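Side-chain contacts in possible adenyl cyclase-associated protein (PDB 2B0R), which probably binds and sequesters monomeric (G-) actin, as expected of a cyclase-associated protein, through which actin turnover would be regulated: residues Tyr52-His57 against Ser83-Glu88; Ile121-Thr126 against Pro130-Asp135; Val153-Ser156 against Glu160-Leu163. All blocks are in the same frame, centred on the assembly; numbering follows the deposited sequence.

Contact 1. Residues Tyr52-His57 against Ser83-Glu88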
# COMPACT_ATOMS: atom_id res chain seq x y z
N TYR A 52 -4.51 -7.66 27.23
CA TYR A 52 -4.17 -6.38 27.86
C TYR A 52 -4.46 -5.24 26.91
O TYR A 52 -3.83 -5.16 25.85
CB TYR A 52 -2.69 -6.31 28.20
CG TYR A 52 -2.34 -7.15 29.36
CD1 TYR A 52 -1.77 -8.40 29.18
CD2 TYR A 52 -2.59 -6.70 30.64
CE1 TYR A 52 -1.45 -9.19 30.25
CE2 TYR A 52 -2.29 -7.50 31.72
CZ TYR A 52 -1.72 -8.75 31.52
OH TYR A 52 -1.39 -9.53 32.60
N LEU A 53 -5.41 -4.36 27.27
CA LEU A 53 -5.71 -3.22 26.42
C LEU A 53 -4.90 -2.07 26.96
O LEU A 53 -4.97 -1.77 28.16
CB LEU A 53 -7.19 -2.86 26.40
CG LEU A 53 -8.34 -3.89 26.38
CD1 LEU A 53 -9.71 -3.22 26.77
CD2 LEU A 53 -8.46 -4.69 25.05
N VAL A 54 -4.11 -1.46 26.08
CA VAL A 54 -3.23 -0.34 26.39
C VAL A 54 -3.67 0.80 25.45
O VAL A 54 -3.41 0.76 24.25
CB VAL A 54 -1.75 -0.75 26.14
CG1 VAL A 54 -0.80 0.43 26.21
CG2 VAL A 54 -1.32 -1.82 27.13
N GLU A 55 -4.39 1.79 25.98
CA GLU A 55 -5.12 2.72 25.09
C GLU A 55 -5.02 4.18 25.46
O GLU A 55 -4.87 4.52 26.63
CB GLU A 55 -6.60 2.40 25.09
CG GLU A 55 -6.97 1.03 24.72
CD GLU A 55 -8.38 1.00 24.20
OE1 GLU A 55 -8.60 0.37 23.14
OE2 GLU A 55 -9.27 1.62 24.84
N ASN A 56 -5.16 5.03 24.43
CA ASN A 56 -5.35 6.48 24.59
C ASN A 56 -4.24 7.13 25.35
O ASN A 56 -4.49 7.91 26.27
CB ASN A 56 -6.67 6.77 25.30
CG ASN A 56 -7.81 6.07 24.66
OD1 ASN A 56 -8.10 6.28 23.48
ND2 ASN A 56 -8.50 5.23 25.43
N HIS A 57 -3.01 6.81 24.99
CA HIS A 57 -1.88 7.46 25.65
C HIS A 57 -1.29 8.49 24.72
O HIS A 57 -0.67 8.16 23.70
CB HIS A 57 -0.86 6.45 26.13
CG HIS A 57 -1.45 5.42 27.05
ND1 HIS A 57 -1.41 5.55 28.42
CD2 HIS A 57 -2.08 4.26 26.79
CE1 HIS A 57 -2.00 4.49 28.97
NE2 HIS A 57 -2.41 3.69 28.00
N SER A 83 4.34 8.43 22.52
CA SER A 83 4.65 7.77 23.80
C SER A 83 5.51 6.53 23.58
O SER A 83 5.36 5.85 22.57
CB SER A 83 3.37 7.37 24.52
OG SER A 83 2.32 8.24 24.18
N ARG A 84 6.41 6.25 24.53
CA ARG A 84 7.13 4.99 24.57
C ARG A 84 6.20 3.99 25.28
O ARG A 84 5.65 4.28 26.35
CB ARG A 84 8.53 5.12 25.27
CG ARG A 84 9.62 4.04 24.76
CD ARG A 84 11.12 4.17 25.33
NE ARG A 84 12.15 3.57 24.42
CZ ARG A 84 13.17 4.25 23.82
NH1 ARG A 84 13.34 5.56 24.05
NH2 ARG A 84 14.03 3.61 22.99
N ILE A 85 5.96 2.84 24.64
CA ILE A 85 5.30 1.70 25.30
C ILE A 85 6.28 0.51 25.39
O ILE A 85 7.07 0.27 24.47
CB ILE A 85 4.01 1.27 24.58
CG1 ILE A 85 2.96 2.38 24.66
CG2 ILE A 85 3.47 -0.02 25.17
CD1 ILE A 85 3.05 3.41 23.55
N ILE A 86 6.22 -0.20 26.51
CA ILE A 86 7.18 -1.24 26.82
C ILE A 86 6.44 -2.42 27.33
O ILE A 86 5.73 -2.33 28.34
CB ILE A 86 8.17 -0.81 27.92
CG1 ILE A 86 8.90 0.48 27.54
CG2 ILE A 86 9.19 -1.90 28.20
CD1 ILE A 86 9.89 1.02 28.64
N VAL A 87 6.63 -3.55 26.65
CA VAL A 87 6.04 -4.81 27.08
C VAL A 87 7.16 -5.71 27.59
O VAL A 87 8.09 -6.04 26.86
CB VAL A 87 5.19 -5.45 25.93
CG1 VAL A 87 4.61 -6.78 26.34
CG2 VAL A 87 4.07 -4.52 25.56
N GLU A 88 7.12 -6.07 28.86
CA GLU A 88 8.24 -6.79 29.46
C GLU A 88 8.21 -8.28 29.14
O GLU A 88 9.24 -8.87 28.83
CB GLU A 88 8.31 -6.55 30.96
CG GLU A 88 8.68 -5.12 31.27
CD GLU A 88 9.35 -4.90 32.65
OE1 GLU A 88 9.08 -5.67 33.61
OE2 GLU A 88 10.12 -3.93 32.73
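Val54 turns its CG1 methyl toward the CG2 methyl of Ile85, and the two meet at 4.4 Å, a light apolar contact between two facing strands. Their CA atoms lie 8.8 Å apart, so short beta-branched side chains are enough to span the gap. In Val54 the touching branch is the methyl set opposite the backbone N (chi1 170°), which carries it forward into the interior. Valine and isoleucine suit such a place because their branching favours extended backbone and puts methyls close to the main chain.

Past the end of strand 51-55 the two segments come nearer, with 6.8 Å between the CA atoms of His57 and Ser83, and the contact turns polar. The hydroxyl OG of Ser83 lies 3.0 Å from the backbone O of His57. Gln81 O is its stronger partner, however, and one proton cannot fully serve both carbonyls. A serine is small enough to fit here, and its OG also packs 4.1 Å from CB of His57. The imidazole of His57 is held by a bond from NE2 to Lys44 O, which anchors it in this buried spot, and the side chain touches Val45 and, in the facing sheet, Ile64.

Two sheets thus face each other here. Strand 51-55 runs antiparallel to 44-48 and parallel to 74-81, where Val54 pairs through its backbone with Ser76 and Arg78, while strand 84-87 lies between the parallel strands 64-66 and 102-106 of the opposing sheet.

Contact 2. Residues Ile121-Thr126 against Pro130-Asp135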
# COMPACT_ATOMS: atom_id res chain seq x y z
N ILE A 121 6.14 4.90 13.38
CA ILE A 121 6.19 3.88 14.44
C ILE A 121 7.57 3.26 14.52
O ILE A 121 8.18 2.95 13.49
CB ILE A 121 5.10 2.80 14.23
CG1 ILE A 121 3.73 3.47 14.22
CG2 ILE A 121 5.15 1.74 15.31
CD1 ILE A 121 3.38 4.17 15.58
N LYS A 122 8.08 3.09 15.73
CA LYS A 122 9.36 2.44 15.91
C LYS A 122 9.15 1.28 16.82
O LYS A 122 8.66 1.46 17.93
CB LYS A 122 10.37 3.38 16.55
CG LYS A 122 10.74 4.60 15.69
CD LYS A 122 11.95 5.28 16.29
CE LYS A 122 12.80 5.96 15.22
NZ LYS A 122 12.12 7.18 14.76
N LEU A 123 9.47 0.08 16.34
CA LEU A 123 9.32 -1.08 17.17
C LEU A 123 10.66 -1.79 17.34
O LEU A 123 11.35 -2.05 16.35
CB LEU A 123 8.27 -2.03 16.57
CG LEU A 123 8.21 -3.45 17.18
CD1 LEU A 123 7.15 -3.54 18.26
CD2 LEU A 123 7.88 -4.42 16.13
N GLN A 124 11.00 -2.10 18.59
CA GLN A 124 12.20 -2.84 18.89
C GLN A 124 11.88 -4.04 19.77
O GLN A 124 11.06 -3.95 20.67
CB GLN A 124 13.24 -1.96 19.58
CG GLN A 124 14.49 -2.74 20.07
CD GLN A 124 15.69 -1.84 20.38
OE1 GLN A 124 15.53 -0.71 20.83
NE2 GLN A 124 16.89 -2.35 20.13
N MET A 125 12.55 -5.14 19.49
CA MET A 125 12.39 -6.37 20.25
C MET A 125 13.71 -6.73 20.90
O MET A 125 14.76 -6.46 20.35
CB MET A 125 11.95 -7.49 19.29
CG MET A 125 13.05 -7.90 18.34
SD MET A 125 12.62 -9.05 17.02
CE MET A 125 11.74 -7.97 15.89
N THR A 126 13.66 -7.36 22.07
CA THR A 126 14.90 -7.91 22.65
C THR A 126 14.98 -9.40 22.47
O THR A 126 16.05 -9.98 22.63
CB THR A 126 15.01 -7.69 24.16
OG1 THR A 126 13.87 -8.29 24.79
CG2 THR A 126 15.08 -6.22 24.50
N PRO A 130 8.51 -14.00 15.59
CA PRO A 130 8.50 -14.80 14.34
C PRO A 130 7.99 -14.03 13.09
O PRO A 130 8.65 -14.06 12.02
CB PRO A 130 7.58 -15.99 14.66
CG PRO A 130 7.56 -16.06 16.18
CD PRO A 130 7.70 -14.63 16.66
N THR A 131 6.89 -13.30 13.28
CA THR A 131 6.11 -12.70 12.20
C THR A 131 5.70 -11.29 12.57
O THR A 131 5.20 -11.04 13.69
CB THR A 131 4.78 -13.55 12.02
OG1 THR A 131 5.12 -14.82 11.50
CG2 THR A 131 3.79 -12.90 11.09
N ILE A 132 5.86 -10.36 11.64
CA ILE A 132 5.24 -9.03 11.77
C ILE A 132 4.41 -8.69 10.54
O ILE A 132 4.80 -8.95 9.40
CB ILE A 132 6.27 -7.89 11.95
CG1 ILE A 132 7.12 -8.10 13.20
CG2 ILE A 132 5.56 -6.48 11.98
CD1 ILE A 132 8.31 -7.10 13.28
N SER A 133 3.27 -8.05 10.77
CA SER A 133 2.43 -7.67 9.67
C SER A 133 2.11 -6.18 9.71
O SER A 133 1.70 -5.63 10.74
CB SER A 133 1.16 -8.56 9.64
OG SER A 133 0.01 -7.78 9.52
N LEU A 134 2.35 -5.54 8.57
CA LEU A 134 2.12 -4.10 8.42
C LEU A 134 1.10 -3.84 7.35
O LEU A 134 1.28 -4.24 6.20
CB LEU A 134 3.41 -3.38 8.02
CG LEU A 134 4.69 -3.58 8.79
CD1 LEU A 134 5.73 -2.67 8.20
CD2 LEU A 134 4.52 -3.28 10.26
N ASP A 135 0.05 -3.15 7.72
CA ASP A 135 -1.04 -2.89 6.82
C ASP A 135 -1.52 -1.44 6.95
O ASP A 135 -1.79 -0.96 8.06
CB ASP A 135 -2.17 -3.91 7.09
CG ASP A 135 -3.44 -3.57 6.34
OD1 ASP A 135 -4.43 -3.16 6.99
OD2 ASP A 135 -3.45 -3.67 5.09
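Leu123 and Ile132 reach toward each other tip to tip, CD2 of the leucine meeting CD1 of the isoleucine at 3.9 Å. The same isoleucine methyl also receives CE of Met125, more loosely, at 4.4 Å. Seen from Ile132 CD1, the two partners lie about 78° apart, so this one methyl points into the angle between a leucine branch and a methionine end.

The side-chain lengths explain the choice of residues. The CA atoms of Leu123 and Ile132 are 10.4 Å apart, a gap that the longer arms of leucine and isoleucine span. Ile132 meets the need by holding its CG1-CD1 arm extended (chi2 171°), straight out from the backbone, while Leu123 advances its fork from the other strand. Met125 starts farther off, and its flexible thioether bends at the last torsion (chi3 76°) to bring CE round to the isoleucine.

In the next shell, Leu123 packs on Phe104 of strand 102-106, and Ile132 on Ile142 and on Val151. Met125 rests on Ser145. Backbone bonds fix the register of the strand itself: Lys122 pairs with Cys102 and Phe104, and Leu123 with Asn141. Residues alternate as a strand demands, so that Lys122 and Gln124, like Thr131 and Ser133, project from the other faces of their strands, where polar groups can meet solvent. The short loop between strands 121-125 and 131-135 takes the chain from one sheet to the other.

Only hydrocarbon and thioether groups meet in this buried contact, so its cohesion comes from dispersion and the exclusion of water, forces that depend on fit more than on direction.

Contact 3. Residues Val153-Ser156 against Glu160-Leu163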
# COMPACT_ATOMS: atom_id res chain seq x y z
N VAL A 153 8.14 -10.30 7.60
CA VAL A 153 7.31 -9.08 7.61
C VAL A 153 6.34 -9.12 6.44
O VAL A 153 6.74 -9.20 5.30
CB VAL A 153 8.16 -7.77 7.58
CG1 VAL A 153 7.31 -6.59 7.97
CG2 VAL A 153 9.36 -7.86 8.49
N TYR A 154 5.05 -9.12 6.76
CA TYR A 154 4.00 -9.05 5.75
C TYR A 154 3.58 -7.59 5.62
O TYR A 154 3.42 -6.89 6.64
CB TYR A 154 2.82 -9.96 6.12
CG TYR A 154 3.19 -11.44 6.09
CD1 TYR A 154 3.87 -12.05 7.18
CD2 TYR A 154 2.88 -12.23 4.98
CE1 TYR A 154 4.23 -13.43 7.14
CE2 TYR A 154 3.24 -13.59 4.91
CZ TYR A 154 3.91 -14.19 6.00
OH TYR A 154 4.26 -15.52 5.92
N SER A 155 3.45 -7.12 4.38
CA SER A 155 3.16 -5.72 4.12
C SER A 155 2.16 -5.53 3.01
O SER A 155 2.25 -6.18 1.95
CB SER A 155 4.44 -4.95 3.76
OG SER A 155 5.02 -5.48 2.59
N SER A 156 1.22 -4.62 3.25
CA SER A 156 0.21 -4.29 2.26
C SER A 156 -0.19 -2.87 2.51
O SER A 156 -0.33 -2.48 3.70
CB SER A 156 -1.02 -5.20 2.38
OG SER A 156 -1.55 -5.08 3.68
N GLU A 160 7.36 3.57 3.43
CA GLU A 160 8.55 3.86 4.29
C GLU A 160 8.68 2.83 5.42
O GLU A 160 8.54 3.16 6.61
CB GLU A 160 8.51 5.29 4.87
CG GLU A 160 8.10 6.41 3.90
N MET A 161 8.93 1.58 5.03
CA MET A 161 9.13 0.53 5.99
C MET A 161 10.59 0.11 5.97
O MET A 161 11.12 -0.23 4.89
CB MET A 161 8.25 -0.66 5.66
CG MET A 161 6.76 -0.40 5.67
SD MET A 161 5.94 -1.69 4.72
CE MET A 161 6.54 -1.29 3.08
N ASN A 162 11.23 0.11 7.15
CA ASN A 162 12.61 -0.40 7.24
C ASN A 162 12.81 -1.48 8.27
O ASN A 162 12.14 -1.51 9.33
CB ASN A 162 13.61 0.72 7.50
CG ASN A 162 13.46 1.84 6.55
OD1 ASN A 162 13.74 1.70 5.34
ND2 ASN A 162 12.98 2.93 7.04
N LEU A 163 13.72 -2.37 7.93
CA LEU A 163 14.21 -3.35 8.85
C LEU A 163 15.63 -2.98 9.23
O LEU A 163 16.44 -2.55 8.37
CB LEU A 163 14.19 -4.71 8.22
CG LEU A 163 12.95 -5.52 8.53
CD1 LEU A 163 12.90 -6.71 7.55
CD2 LEU A 163 12.96 -6.02 9.97
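Val153 and Leu163 meet tip to tip because their torsions send one methyl each across the gap: with CG1 of the valine anti to the backbone N (chi1 -165°), CG2 falls anti to the carbonyl carbon and faces Leu163, whose extended chi2 of 166° carries CD1 outward to it, at 3.8 Å. Two residues along each strand, a nearly extended chi2 (160°) carries SD of Met161 out to 3.7 Å from CB of Ser155.

The pairing of sizes is sensible. The CA atoms of Ser155 and Met161 are 8.8 Å apart, and the long, pliable methionine supplies the reach that the small serine lacks; the serine offers a carbon to the sulfur. Leu134 and Ile178 add further apolar cover around Met161 and Val153, and Leu163 touches Leu193 of the second subunit.

Strand 152-156 ends its sheet within the chain, yet Val153, Tyr154 and Ser155 pair antiparallel with a strand of the second subunit, continuing the sheet across the dimer. The chain passes from one largely parallel sheet to the other and back, stacking its inward side chains, as in the right-handed parallel beta-helix of CAP C-terminal domains.

In the fold
The contacts come in series along the chain and mark successive positions in one beta-helix, each joining the same two facing sheets. Contact 1 lies in the first coils of the helix and contact 3 in its last, on opposite sides of the chain's centre, their centres 22 Å apart. Contact 2 sits between, 15 Å from contact 1 and 9 Å from contact 3. Contacts 1 and 2 do not touch, while contacts 2 and 3 do: strands 131-135 and 152-156 are neighbours, with probable hydrogen bonds linking Tyr154 to Ile132 and Leu134. A repeated interior thus runs from the first coils to the subunit interface beside contact 3.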